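Local atomic coordinates of Wnt inhibitor of Dorsal protein (PDB entry 4KRR), a protein that probably binds frizzled receptors as a secreted Wnt-family signalling ligand, represented here by its N-terminal domain and linker. Residues 25-30 against 55-60; 17-22 against 59-64; 47-52 against 178-183; 119-124 against 192-197; 141-144 against 148-151. All coordinates share one frame; numbering follows the deposited sequence.

Interaction 1: 25-30 against 55-60; sequences QSFQWQ and DVYVAA
Phe27 and Tyr57 carry this contact as an edge-to-face aromatic pair: the rim of the phenylalanine is directed at the face of the tyrosine, with the ring centroids 4.8 Å apart and the planes inclined at 61°, well short of perpendicular. Phe27 CE1 does most of the touching. It lies over one face of the Tyr57 ring, displaced toward the rim, and comes within 3.4 Å of Tyr57 CE2. The backbones stay far apart, since the CA atoms of Phe27 and Tyr57 are separated by 10.9 Å, so the two long side chains span the gap and slide past each other in opposite directions. Tyr57 reaches out because its CG is anti to the backbone N (chi1 170°), whereas the Phe27 ring, with chi1 -76°, is turned anti to its own carbonyl carbon. At the far end of the tyrosine a water, in the plane of the ring, joins the hydroxyl to Ser26: it is 2.6 Å from Tyr57 OH and 2.9 Å from Ser26 OG. Ser26 OG is also hydrogen-bonded to Ser22 O, one turn back in helix 8-26. A leucine in place of Tyr57 would probably strip Phe27 CE1 of its flat partner and leave the bridging water without its hydroxyl mate. Phe27 is the first residue to leave helical geometry at the end of helix 8-26, and Tyr57 belongs to helix 53-75. Around them, Phe27 also makes edge-to-face pairs with Trp32 and with Tyr169 of helix 158-170, whose Leu166 touches both Ser26 and Phe27.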
# COMPACT_ATOMS: atom_id res chain seq x y z
N GLN A 25 -8.30 -12.59 1.31
CA GLN A 25 -9.15 -12.52 2.50
C GLN A 25 -10.30 -11.53 2.29
O GLN A 25 -11.44 -11.79 2.68
CB GLN A 25 -8.32 -12.13 3.72
CG GLN A 25 -9.14 -11.86 4.98
CD GLN A 25 -8.26 -11.55 6.17
OE1 GLN A 25 -7.15 -12.07 6.28
NE2 GLN A 25 -8.74 -10.71 7.07
N SER A 26 -10.00 -10.40 1.65
CA SER A 26 -11.01 -9.37 1.42
C SER A 26 -12.00 -9.75 0.32
O SER A 26 -13.12 -9.23 0.27
CB SER A 26 -10.35 -8.03 1.10
OG SER A 26 -9.60 -7.55 2.20
N PHE A 27 -11.59 -10.65 -0.56
CA PHE A 27 -12.42 -11.01 -1.71
C PHE A 27 -12.89 -12.46 -1.69
O PHE A 27 -13.48 -12.93 -2.66
CB PHE A 27 -11.67 -10.73 -3.02
CG PHE A 27 -11.62 -9.27 -3.38
CD1 PHE A 27 -10.64 -8.45 -2.86
CD2 PHE A 27 -12.56 -8.73 -4.24
CE1 PHE A 27 -10.60 -7.11 -3.18
CE2 PHE A 27 -12.52 -7.39 -4.58
CZ PHE A 27 -11.54 -6.58 -4.05
N GLN A 28 -12.65 -13.15 -0.58
CA GLN A 28 -12.97 -14.58 -0.47
C GLN A 28 -14.43 -14.90 -0.77
O GLN A 28 -14.76 -16.03 -1.14
CB GLN A 28 -12.59 -15.10 0.91
CG GLN A 28 -13.29 -14.39 2.05
CD GLN A 28 -12.95 -14.98 3.41
OE1 GLN A 28 -12.91 -16.20 3.57
NE2 GLN A 28 -12.71 -14.11 4.38
N TRP A 29 -15.30 -13.91 -0.62
CA TRP A 29 -16.73 -14.12 -0.82
C TRP A 29 -17.23 -13.61 -2.17
O TRP A 29 -18.35 -13.89 -2.58
CB TRP A 29 -17.52 -13.44 0.30
CG TRP A 29 -17.22 -13.98 1.67
CD1 TRP A 29 -16.63 -13.31 2.70
CD2 TRP A 29 -17.51 -15.29 2.14
NE1 TRP A 29 -16.53 -14.14 3.79
CE2 TRP A 29 -17.06 -15.36 3.48
CE3 TRP A 29 -18.10 -16.43 1.57
CZ2 TRP A 29 -17.18 -16.51 4.25
CZ3 TRP A 29 -18.22 -17.57 2.34
CH2 TRP A 29 -17.76 -17.60 3.67
N GLN A 30 -16.38 -12.85 -2.86
CA GLN A 30 -16.77 -12.21 -4.11
C GLN A 30 -16.60 -13.12 -5.33
O GLN A 30 -15.97 -14.18 -5.24
CB GLN A 30 -15.97 -10.91 -4.31
CG GLN A 30 -15.85 -10.07 -3.05
CD GLN A 30 -17.19 -9.77 -2.41
OE1 GLN A 30 -18.15 -9.43 -3.10
NE2 GLN A 30 -17.27 -9.92 -1.09
N ASP A 55 -7.99 -4.19 -11.38
CA ASP A 55 -6.60 -3.83 -11.69
C ASP A 55 -6.12 -2.78 -10.70
O ASP A 55 -5.00 -2.85 -10.18
CB ASP A 55 -6.49 -3.25 -13.10
CG ASP A 55 -6.75 -4.28 -14.18
OD1 ASP A 55 -6.23 -5.41 -14.08
OD2 ASP A 55 -7.49 -3.95 -15.14
N VAL A 56 -6.98 -1.81 -10.44
CA VAL A 56 -6.70 -0.72 -9.52
C VAL A 56 -6.47 -1.22 -8.09
O VAL A 56 -5.53 -0.80 -7.43
CB VAL A 56 -7.83 0.32 -9.55
CG1 VAL A 56 -7.68 1.33 -8.42
CG2 VAL A 56 -7.85 1.02 -10.90
N TYR A 57 -7.33 -2.12 -7.62
CA TYR A 57 -7.18 -2.65 -6.27
C TYR A 57 -5.87 -3.41 -6.10
O TYR A 57 -5.13 -3.20 -5.14
CB TYR A 57 -8.35 -3.57 -5.88
CG TYR A 57 -8.08 -4.31 -4.59
CD1 TYR A 57 -8.29 -3.70 -3.36
CD2 TYR A 57 -7.57 -5.61 -4.60
CE1 TYR A 57 -8.03 -4.37 -2.17
CE2 TYR A 57 -7.31 -6.28 -3.42
CZ TYR A 57 -7.54 -5.65 -2.21
OH TYR A 57 -7.28 -6.33 -1.05
N VAL A 58 -5.58 -4.31 -7.04
CA VAL A 58 -4.40 -5.16 -6.97
C VAL A 58 -3.11 -4.34 -6.92
O VAL A 58 -2.23 -4.59 -6.10
CB VAL A 58 -4.34 -6.16 -8.13
CG1 VAL A 58 -3.02 -6.92 -8.13
CG2 VAL A 58 -5.51 -7.14 -8.04
N ALA A 59 -3.03 -3.33 -7.79
CA ALA A 59 -1.87 -2.44 -7.80
C ALA A 59 -1.79 -1.63 -6.51
O ALA A 59 -0.70 -1.42 -5.98
CB ALA A 59 -1.94 -1.51 -9.01
N ALA A 60 -2.94 -1.19 -6.01
CA ALA A 60 -3.01 -0.42 -4.78
C ALA A 60 -2.58 -1.23 -3.56
O ALA A 60 -1.74 -0.78 -2.78
CB ALA A 60 -4.41 0.14 -4.57
O HOH W 1 -8.14 -5.24 1.20

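Interaction 2: 17-22 against 59-64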
# COMPACT_ATOMS: atom_id res chain seq x y z
N LYS A 17 3.48 -11.12 -1.00
CA LYS A 17 2.91 -12.23 -0.23
C LYS A 17 1.86 -11.70 0.74
O LYS A 17 0.77 -12.26 0.85
CB LYS A 17 4.00 -12.98 0.53
CG LYS A 17 3.49 -14.16 1.35
CD LYS A 17 4.62 -14.86 2.09
CE LYS A 17 4.09 -15.99 2.95
NZ LYS A 17 5.19 -16.71 3.66
N GLN A 18 2.20 -10.61 1.43
CA GLN A 18 1.27 -9.97 2.35
C GLN A 18 0.06 -9.42 1.60
O GLN A 18 -1.08 -9.55 2.05
CB GLN A 18 1.98 -8.84 3.12
CG GLN A 18 1.06 -8.00 3.99
CD GLN A 18 0.44 -8.80 5.12
OE1 GLN A 18 -0.71 -9.24 5.03
NE2 GLN A 18 1.18 -8.97 6.21
N ALA A 19 0.33 -8.81 0.45
CA ALA A 19 -0.73 -8.22 -0.37
C ALA A 19 -1.70 -9.29 -0.86
O ALA A 19 -2.91 -9.08 -0.86
CB ALA A 19 -0.12 -7.47 -1.55
N LEU A 20 -1.16 -10.43 -1.28
CA LEU A 20 -1.98 -11.55 -1.74
C LEU A 20 -2.89 -12.09 -0.64
O LEU A 20 -4.06 -12.38 -0.88
CB LEU A 20 -1.10 -12.67 -2.29
CG LEU A 20 -1.82 -13.95 -2.73
CD1 LEU A 20 -2.81 -13.67 -3.85
CD2 LEU A 20 -0.82 -15.02 -3.14
N ASP A 21 -2.35 -12.23 0.56
CA ASP A 21 -3.14 -12.74 1.69
C ASP A 21 -4.29 -11.80 2.03
O ASP A 21 -5.40 -12.25 2.31
CB ASP A 21 -2.26 -12.96 2.92
CG ASP A 21 -1.27 -14.09 2.73
OD1 ASP A 21 -1.48 -14.92 1.81
OD2 ASP A 21 -0.28 -14.15 3.49
N SER A 22 -4.03 -10.50 1.98
CA SER A 22 -5.05 -9.51 2.27
C SER A 22 -6.10 -9.48 1.16
O SER A 22 -7.29 -9.33 1.42
CB SER A 22 -4.42 -8.12 2.45
OG SER A 22 -3.58 -8.09 3.59
N ALA A 59 -3.03 -3.33 -7.79
CA ALA A 59 -1.87 -2.44 -7.80
C ALA A 59 -1.79 -1.63 -6.51
O ALA A 59 -0.70 -1.42 -5.98
CB ALA A 59 -1.94 -1.51 -9.01
N ALA A 60 -2.94 -1.19 -6.01
CA ALA A 60 -3.01 -0.42 -4.78
C ALA A 60 -2.58 -1.23 -3.56
O ALA A 60 -1.74 -0.78 -2.78
CB ALA A 60 -4.41 0.14 -4.57
N ILE A 61 -3.15 -2.42 -3.40
CA ILE A 61 -2.83 -3.26 -2.25
C ILE A 61 -1.39 -3.75 -2.31
O ILE A 61 -0.75 -3.95 -1.28
CB ILE A 61 -3.83 -4.45 -2.09
CG1 ILE A 61 -3.67 -5.12 -0.72
CG2 ILE A 61 -3.65 -5.47 -3.21
CD1 ILE A 61 -4.32 -4.36 0.42
N SER A 62 -0.87 -3.93 -3.52
CA SER A 62 0.51 -4.39 -3.70
C SER A 62 1.50 -3.28 -3.36
O SER A 62 2.47 -3.52 -2.64
CB SER A 62 0.73 -4.90 -5.13
OG SER A 62 -0.15 -5.96 -5.42
N MET A 63 1.26 -2.09 -3.89
CA MET A 63 2.07 -0.92 -3.55
C MET A 63 2.06 -0.65 -2.06
O MET A 63 3.11 -0.39 -1.46
CB MET A 63 1.57 0.31 -4.29
CG MET A 63 2.21 1.60 -3.81
SD MET A 63 1.61 3.06 -4.66
CE MET A 63 2.45 4.35 -3.74
N ALA A 64 0.88 -0.70 -1.46
CA ALA A 64 0.72 -0.43 -0.04
C ALA A 64 1.49 -1.43 0.82
O ALA A 64 2.10 -1.05 1.82
CB ALA A 64 -0.76 -0.42 0.34
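Ala19 meets Ile61 and Ser62 without any ring or side-chain amide between them; the flat group at the crossing is the peptide that joins Ile61 to Ser62. Ala19 CB lies to one side of that peptide's plane, not over its middle but displaced away from Ile61 CA, 3.6 Å from Ile61 O and 3.8 Å from Ser62 CA, so it presses on main chain more than on side chain. This is a close helix–helix crossing in the helical core of the Wnt N-terminal domain, with a small residue at the crossing point: the axes of 17-22 and 59-64 approach to 8.4 Å, running at 136° to each other, and the CA atoms of Ala19 and Ser62 are 5.2 Å apart. Ile61 adds a looser apolar fringe: chi1 -167° puts CG1 on the Ala19 side, and the bend at chi2 leaves CD1 4.3 Å from Ser22 CB. Ser22 OG makes a weak bond to Gln18 O of its own helix; Ser62 OG bonds to Val58 O one turn back and also to Asn43 ND2 of helix 36-44. Phe39 of that helix touches Ala19, Ile61 and Ser62, and Phe158 of helix 158-170 touches Ser22 and Ile61. Across helix 53-75, Met63 faces helices 97-107 and 113-127.

Interaction 3: 47-52 against 178-183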
# COMPACT_ATOMS: atom_id res chain seq x y z
N GLU A 47 -2.13 -3.85 -16.09
CA GLU A 47 -2.82 -3.06 -17.10
C GLU A 47 -2.65 -1.59 -16.77
O GLU A 47 -3.08 -1.14 -15.71
CB GLU A 47 -4.30 -3.43 -17.14
CG GLU A 47 -5.13 -2.53 -18.04
CD GLU A 47 -4.72 -2.62 -19.49
OE1 GLU A 47 -4.40 -3.74 -19.95
OE2 GLU A 47 -4.71 -1.57 -20.17
N GLU A 48 -2.01 -0.84 -17.66
CA GLU A 48 -1.69 0.55 -17.38
C GLU A 48 -2.33 1.52 -18.36
O GLU A 48 -2.28 2.74 -18.16
CB GLU A 48 -0.17 0.74 -17.33
CG GLU A 48 0.51 -0.02 -16.19
CD GLU A 48 2.00 0.23 -16.12
OE1 GLU A 48 2.63 0.37 -17.19
OE2 GLU A 48 2.54 0.28 -15.00
N ASN A 49 -2.93 0.99 -19.42
CA ASN A 49 -3.60 1.84 -20.40
C ASN A 49 -5.04 2.13 -20.02
O ASN A 49 -5.47 3.28 -19.98
CB ASN A 49 -3.52 1.22 -21.80
CG ASN A 49 -2.10 1.09 -22.31
OD1 ASN A 49 -1.68 0.02 -22.74
ND2 ASN A 49 -1.35 2.19 -22.25
N SER A 50 -5.79 1.08 -19.71
CA SER A 50 -7.18 1.24 -19.32
C SER A 50 -7.56 0.23 -18.23
O SER A 50 -8.26 -0.74 -18.50
CB SER A 50 -8.11 1.09 -20.53
OG SER A 50 -9.46 1.31 -20.17
N PRO A 51 -7.09 0.46 -17.00
CA PRO A 51 -7.31 -0.49 -15.91
C PRO A 51 -8.76 -0.52 -15.45
O PRO A 51 -9.42 0.52 -15.40
CB PRO A 51 -6.42 0.05 -14.79
CG PRO A 51 -6.34 1.51 -15.06
CD PRO A 51 -6.35 1.66 -16.55
N ASN A 52 -9.25 -1.71 -15.12
CA ASN A 52 -10.55 -1.84 -14.48
C ASN A 52 -10.42 -1.75 -12.96
O ASN A 52 -9.30 -1.64 -12.44
CB ASN A 52 -11.27 -3.13 -14.92
CG ASN A 52 -10.50 -4.39 -14.56
OD1 ASN A 52 -9.93 -4.51 -13.47
ND2 ASN A 52 -10.49 -5.35 -15.48
N ALA A 178 -10.70 9.35 -20.52
CA ALA A 178 -9.43 9.62 -19.86
C ALA A 178 -8.26 9.08 -20.67
O ALA A 178 -8.39 8.09 -21.39
CB ALA A 178 -9.42 9.04 -18.46
N SER A 179 -7.11 9.73 -20.55
CA SER A 179 -5.89 9.29 -21.20
C SER A 179 -4.91 8.69 -20.19
O SER A 179 -4.80 9.16 -19.06
CB SER A 179 -5.21 10.44 -21.93
OG SER A 179 -3.93 10.06 -22.41
N SER A 180 -4.20 7.64 -20.61
CA SER A 180 -3.24 6.98 -19.75
C SER A 180 -1.88 7.68 -19.79
O SER A 180 -0.97 7.32 -19.04
CB SER A 180 -3.08 5.51 -20.17
OG SER A 180 -2.58 5.41 -21.49
N ASN A 181 -1.75 8.67 -20.66
CA ASN A 181 -0.49 9.36 -20.84
C ASN A 181 -0.52 10.78 -20.29
O ASN A 181 0.52 11.45 -20.21
CB ASN A 181 -0.10 9.37 -22.32
CG ASN A 181 -0.22 8.00 -22.97
OD1 ASN A 181 -0.90 7.84 -23.98
ND2 ASN A 181 0.43 7.01 -22.38
N LEU A 182 -1.71 11.25 -19.92
CA LEU A 182 -1.86 12.60 -19.39
C LEU A 182 -2.02 12.58 -17.87
O LEU A 182 -2.72 11.73 -17.33
CB LEU A 182 -3.04 13.32 -20.04
CG LEU A 182 -2.94 13.51 -21.56
CD1 LEU A 182 -4.18 14.20 -22.10
CD2 LEU A 182 -1.68 14.27 -21.93
N LYS A 183 -1.37 13.52 -17.20
CA LYS A 183 -1.52 13.65 -15.76
C LYS A 183 -2.91 14.21 -15.45
O LYS A 183 -3.31 15.22 -16.01
CB LYS A 183 -0.45 14.57 -15.18
CG LYS A 183 -0.75 15.06 -13.77
CD LYS A 183 0.32 16.03 -13.28
CE LYS A 183 -0.12 16.71 -11.99
NZ LYS A 183 -0.44 15.74 -10.91
O HOH W 2 -0.85 5.01 -17.27
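Ser180 fits its CB against the backbone carbonyls of Glu48 and Asn49, and loses more surface here than any other residue of the pair of loops. The methylene is 3.3 Å from Asn49 O and 3.5 Å from Glu48 O, so a carbon, not the hydroxyl, meets the carbonyl oxygens. The hydroxyl takes the position between the backbone N and the carbonyl carbon (chi1 62°), which turns it to the Asn49 side chain, where Ser180 OG and Asn49 ND2 stand 3.5 Å apart without forming a hydrogen bond. Asn49 comes second in buried surface, Glu48 third. No direct hydrogen bond links the two loops. A water fills in: it lies 2.8 Å from Glu48 O and 2.9 Å from Ser180 O, in position to donate to both, although other acceptors compete for its protons. Each loop is braced on its own side. Ser50 N gives a nearly straight bond (170°) to the anti lone pair of Glu47 OE2, and Ser179 OG accepts from Asn181 N, an ST turn. The contact is at the surface, tying the loop between helices 36-44 and 53-75 to the one between strands 173-174 and 195-196. Just beyond it, Pro51 makes backbone bonds to Met197 and Gln198, and Asn52 starts helix 53-75 in a capping box with Asp55.

Interaction 4: 119-124 against 192-197; sequences RRVVGA and DSLVFM
Val121 packs against Leu194 and the backbone of Ser193 where a helix of the Wnt N-terminal domain, 113-127, lies against the chain entering strand 195-196, one half of a small parallel two-stranded sheet with 173-174. The tight part is round Val121, which is buried and meets both a leucine methyl and a backbone carbonyl. Val121 CG1 is 3.7 Å from Leu194 CD2, and the two side chains cross obliquely. Leu194 gets there although its CB does not aim at the helix: with CG anti to the carbonyl carbon (chi1 -66°) its end comes nearer, and CD2 also lies 3.9 Å from Val121 CB. The loose side is at Asp192, which is exposed: its CB is directed away from the helix and only its backbone approaches, with Asp192 C 4.3 Å from Val121 CG1; Ser193 CB likewise points away. Cut back to an alanine, Val121 would lose both methyls, which would probably open a gap beside Leu194 CD2 and leave Ser193 O without its apolar neighbour. No hydrogen bond joins the two segments, but the previous turn of the helix supplies polar ties: Asn118 OD1 accepts from Val195 N. On the other flank Val122 meets Ala60 of helix 53-75. The shortest approach falls on the second valine methyl: Val121 CG2 stands 3.3 Å from Ser193 O, the same oxygen that His117 NE2 holds by a hydrogen bond.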
# COMPACT_ATOMS: atom_id res chain seq x y z
N ARG A 119 -1.46 5.99 -7.31
CA ARG A 119 -0.26 5.87 -6.49
C ARG A 119 -0.20 7.01 -5.47
O ARG A 119 0.22 6.82 -4.33
CB ARG A 119 1.00 5.83 -7.35
CG ARG A 119 1.06 4.62 -8.26
CD ARG A 119 2.37 4.54 -9.00
NE ARG A 119 2.36 3.49 -10.01
CZ ARG A 119 3.40 3.20 -10.80
NH1 ARG A 119 4.52 3.89 -10.68
NH2 ARG A 119 3.30 2.23 -11.69
N ARG A 120 -0.64 8.20 -5.89
CA ARG A 120 -0.76 9.33 -4.97
C ARG A 120 -1.82 9.05 -3.90
O ARG A 120 -1.65 9.43 -2.75
CB ARG A 120 -1.10 10.61 -5.73
CG ARG A 120 0.07 11.20 -6.51
CD ARG A 120 -0.36 12.38 -7.37
NE ARG A 120 -1.05 13.40 -6.59
CZ ARG A 120 -0.44 14.39 -5.94
NH1 ARG A 120 0.88 14.48 -5.95
NH2 ARG A 120 -1.16 15.28 -5.26
N VAL A 121 -2.91 8.40 -4.30
CA VAL A 121 -3.98 8.06 -3.36
C VAL A 121 -3.47 7.10 -2.29
O VAL A 121 -3.69 7.31 -1.10
CB VAL A 121 -5.18 7.42 -4.08
CG1 VAL A 121 -6.21 6.91 -3.07
CG2 VAL A 121 -5.82 8.41 -5.04
N VAL A 122 -2.78 6.05 -2.73
CA VAL A 122 -2.19 5.08 -1.81
C VAL A 122 -1.13 5.75 -0.93
O VAL A 122 -1.03 5.45 0.26
CB VAL A 122 -1.56 3.91 -2.59
CG1 VAL A 122 -0.79 2.98 -1.65
CG2 VAL A 122 -2.63 3.15 -3.35
N GLY A 123 -0.36 6.66 -1.51
CA GLY A 123 0.65 7.39 -0.78
C GLY A 123 0.07 8.19 0.37
O GLY A 123 0.56 8.13 1.50
N ALA A 124 -0.99 8.94 0.08
CA ALA A 124 -1.66 9.77 1.08
C ALA A 124 -2.29 8.94 2.19
O ALA A 124 -2.31 9.34 3.35
CB ALA A 124 -2.71 10.65 0.41
N ASP A 192 -8.38 10.98 -1.95
CA ASP A 192 -8.87 9.83 -1.20
C ASP A 192 -9.79 8.97 -2.05
O ASP A 192 -10.50 8.10 -1.54
CB ASP A 192 -9.57 10.27 0.09
CG ASP A 192 -10.81 11.09 -0.18
OD1 ASP A 192 -10.92 11.68 -1.28
OD2 ASP A 192 -11.69 11.16 0.71
N SER A 193 -9.78 9.22 -3.36
CA SER A 193 -10.58 8.44 -4.30
C SER A 193 -9.70 7.76 -5.34
O SER A 193 -8.94 8.41 -6.05
CB SER A 193 -11.62 9.33 -5.00
OG SER A 193 -12.56 9.85 -4.08
N LEU A 194 -9.82 6.44 -5.43
CA LEU A 194 -9.16 5.69 -6.49
C LEU A 194 -9.96 5.86 -7.77
O LEU A 194 -11.18 6.07 -7.73
CB LEU A 194 -9.08 4.20 -6.13
CG LEU A 194 -8.19 3.81 -4.95
CD1 LEU A 194 -8.45 2.36 -4.55
CD2 LEU A 194 -6.73 4.02 -5.29
N VAL A 195 -9.29 5.77 -8.91
CA VAL A 195 -9.97 5.89 -10.20
C VAL A 195 -9.67 4.70 -11.10
O VAL A 195 -8.59 4.10 -11.02
CB VAL A 195 -9.59 7.20 -10.93
CG1 VAL A 195 -10.05 8.41 -10.13
CG2 VAL A 195 -8.10 7.26 -11.21
N PHE A 196 -10.64 4.34 -11.93
CA PHE A 196 -10.44 3.32 -12.96
C PHE A 196 -11.12 3.77 -14.24
O PHE A 196 -11.86 4.76 -14.24
CB PHE A 196 -10.96 1.95 -12.50
CG PHE A 196 -12.45 1.89 -12.32
CD1 PHE A 196 -13.04 2.38 -11.16
CD2 PHE A 196 -13.26 1.32 -13.28
CE1 PHE A 196 -14.41 2.31 -10.98
CE2 PHE A 196 -14.63 1.25 -13.11
CZ PHE A 196 -15.20 1.74 -11.96
N MET A 197 -10.87 3.06 -15.33
CA MET A 197 -11.34 3.49 -16.64
C MET A 197 -12.22 2.45 -17.33
O MET A 197 -13.24 2.80 -17.93
CB MET A 197 -10.14 3.85 -17.53
CG MET A 197 -9.31 5.01 -16.99
SD MET A 197 -7.68 5.17 -17.73
CE MET A 197 -8.11 5.33 -19.47

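Interaction 5: 141-144 against 148-151; sequences AVQG and EEEC
Gln143 and Glu149 face each other with their backbones well apart, the CA atoms 9.0 Å from one another, and no main-chain hydrogen bond runs between the irregular segment 141-144 and the strand residues that follow 148. The side chains alone cover that distance, crossing at about a right angle. Gln143 folds at chi2 (-66°), which brings its amide round to the strand. Glu149, whose CB is directed at the loop, runs out extended beyond CG and presents its carboxylate end. A hydrogen bond goes from Gln143 NE2 to Glu149 OE1, 3.0 Å long and fairly straight at 158°. On the donor side the bond keeps close to the amide plane; on the acceptor side the nitrogen comes from above the carboxylate, 43° out of its plane. The flat groups are therefore tilted against each other, not laid out as a coplanar, two-pronged pair. Gln143 OE1 sits 2.8 Å from Glu149 OE2. Both residues lie at the surface and touch a crystal neighbour as well, so the lattice may help set this pose. Strand 149-155 pairs antiparallel with 130-136, through backbone bonds such as that between Glu150 and Arg135, and the disulfide Cys134–Cys151 crosses between the strands. This is the disulfide-braced hairpin of the Wnt N-terminal domain. In lipid-bearing relatives such as Xenopus Wnt8, its tip carries the acylated serine that inserts into frizzled; no serine occurs here between Cys134 and Cys151.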
# COMPACT_ATOMS: atom_id res chain seq x y z
N ALA A 141 10.90 -5.51 30.92
CA ALA A 141 9.60 -5.43 31.57
C ALA A 141 8.46 -5.67 30.59
O ALA A 141 8.53 -5.27 29.43
CB ALA A 141 9.44 -4.08 32.26
N VAL A 142 7.41 -6.33 31.06
CA VAL A 142 6.22 -6.57 30.26
C VAL A 142 5.22 -5.44 30.46
O VAL A 142 5.40 -4.60 31.34
CB VAL A 142 5.59 -7.90 30.61
N GLN A 143 4.17 -5.42 29.65
CA GLN A 143 3.19 -4.34 29.67
C GLN A 143 2.47 -4.17 31.01
O GLN A 143 2.09 -3.05 31.37
CB GLN A 143 2.17 -4.52 28.55
CG GLN A 143 2.62 -3.93 27.22
CD GLN A 143 2.73 -2.42 27.28
OE1 GLN A 143 2.06 -1.77 28.08
NE2 GLN A 143 3.58 -1.85 26.43
N GLY A 144 2.28 -5.26 31.73
CA GLY A 144 1.61 -5.20 33.02
C GLY A 144 2.52 -4.79 34.16
O GLY A 144 2.10 -4.72 35.31
N GLU A 148 6.31 3.46 33.37
CA GLU A 148 6.75 4.47 32.41
C GLU A 148 7.04 3.83 31.06
O GLU A 148 7.75 2.83 30.98
CB GLU A 148 7.99 5.20 32.92
CG GLU A 148 7.74 6.14 34.08
CD GLU A 148 9.01 6.80 34.58
OE1 GLU A 148 10.07 6.14 34.59
OE2 GLU A 148 8.95 8.00 34.95
N GLU A 149 6.48 4.40 30.00
CA GLU A 149 6.68 3.85 28.66
C GLU A 149 7.11 4.91 27.66
O GLU A 149 6.82 6.10 27.82
CB GLU A 149 5.41 3.13 28.18
CG GLU A 149 5.01 1.96 29.06
CD GLU A 149 3.94 1.09 28.44
OE1 GLU A 149 3.91 0.99 27.19
OE2 GLU A 149 3.12 0.52 29.19
N GLU A 150 7.81 4.47 26.61
CA GLU A 150 8.25 5.36 25.55
C GLU A 150 7.54 5.00 24.25
O GLU A 150 7.55 3.84 23.83
CB GLU A 150 9.77 5.29 25.38
CG GLU A 150 10.36 6.40 24.53
CD GLU A 150 11.87 6.46 24.62
OE1 GLU A 150 12.46 7.40 24.04
OE2 GLU A 150 12.46 5.58 25.27
N CYS A 151 6.92 5.99 23.63
CA CYS A 151 6.08 5.75 22.46
C CYS A 151 6.68 6.32 21.19
O CYS A 151 7.31 7.38 21.21
CB CYS A 151 4.69 6.34 22.70
SG CYS A 151 3.92 5.89 24.29

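From the N terminus, helix 8-26 supplies the first segment of interaction 2 and its C-terminal end leads into that of interaction 1; both close on helix 53-75, interaction 1 lying within the span of interaction 2 apart from the shared Ala59 and Ala60. Interaction 3 opens at 47-52, before those loops have closed, so it crosses both and ends at 178-183. Interaction 4 runs from 119-124 to 192-197, crossing interaction 3; the two meet where Pro51 O approaches Met197 N. Interaction 4 also packs on helix 53-75, joining it to the helical core. Interaction 5 is a short loop within the spans of 3 and 4, out on the hairpin, its centre about 49 Å from that of interaction 3.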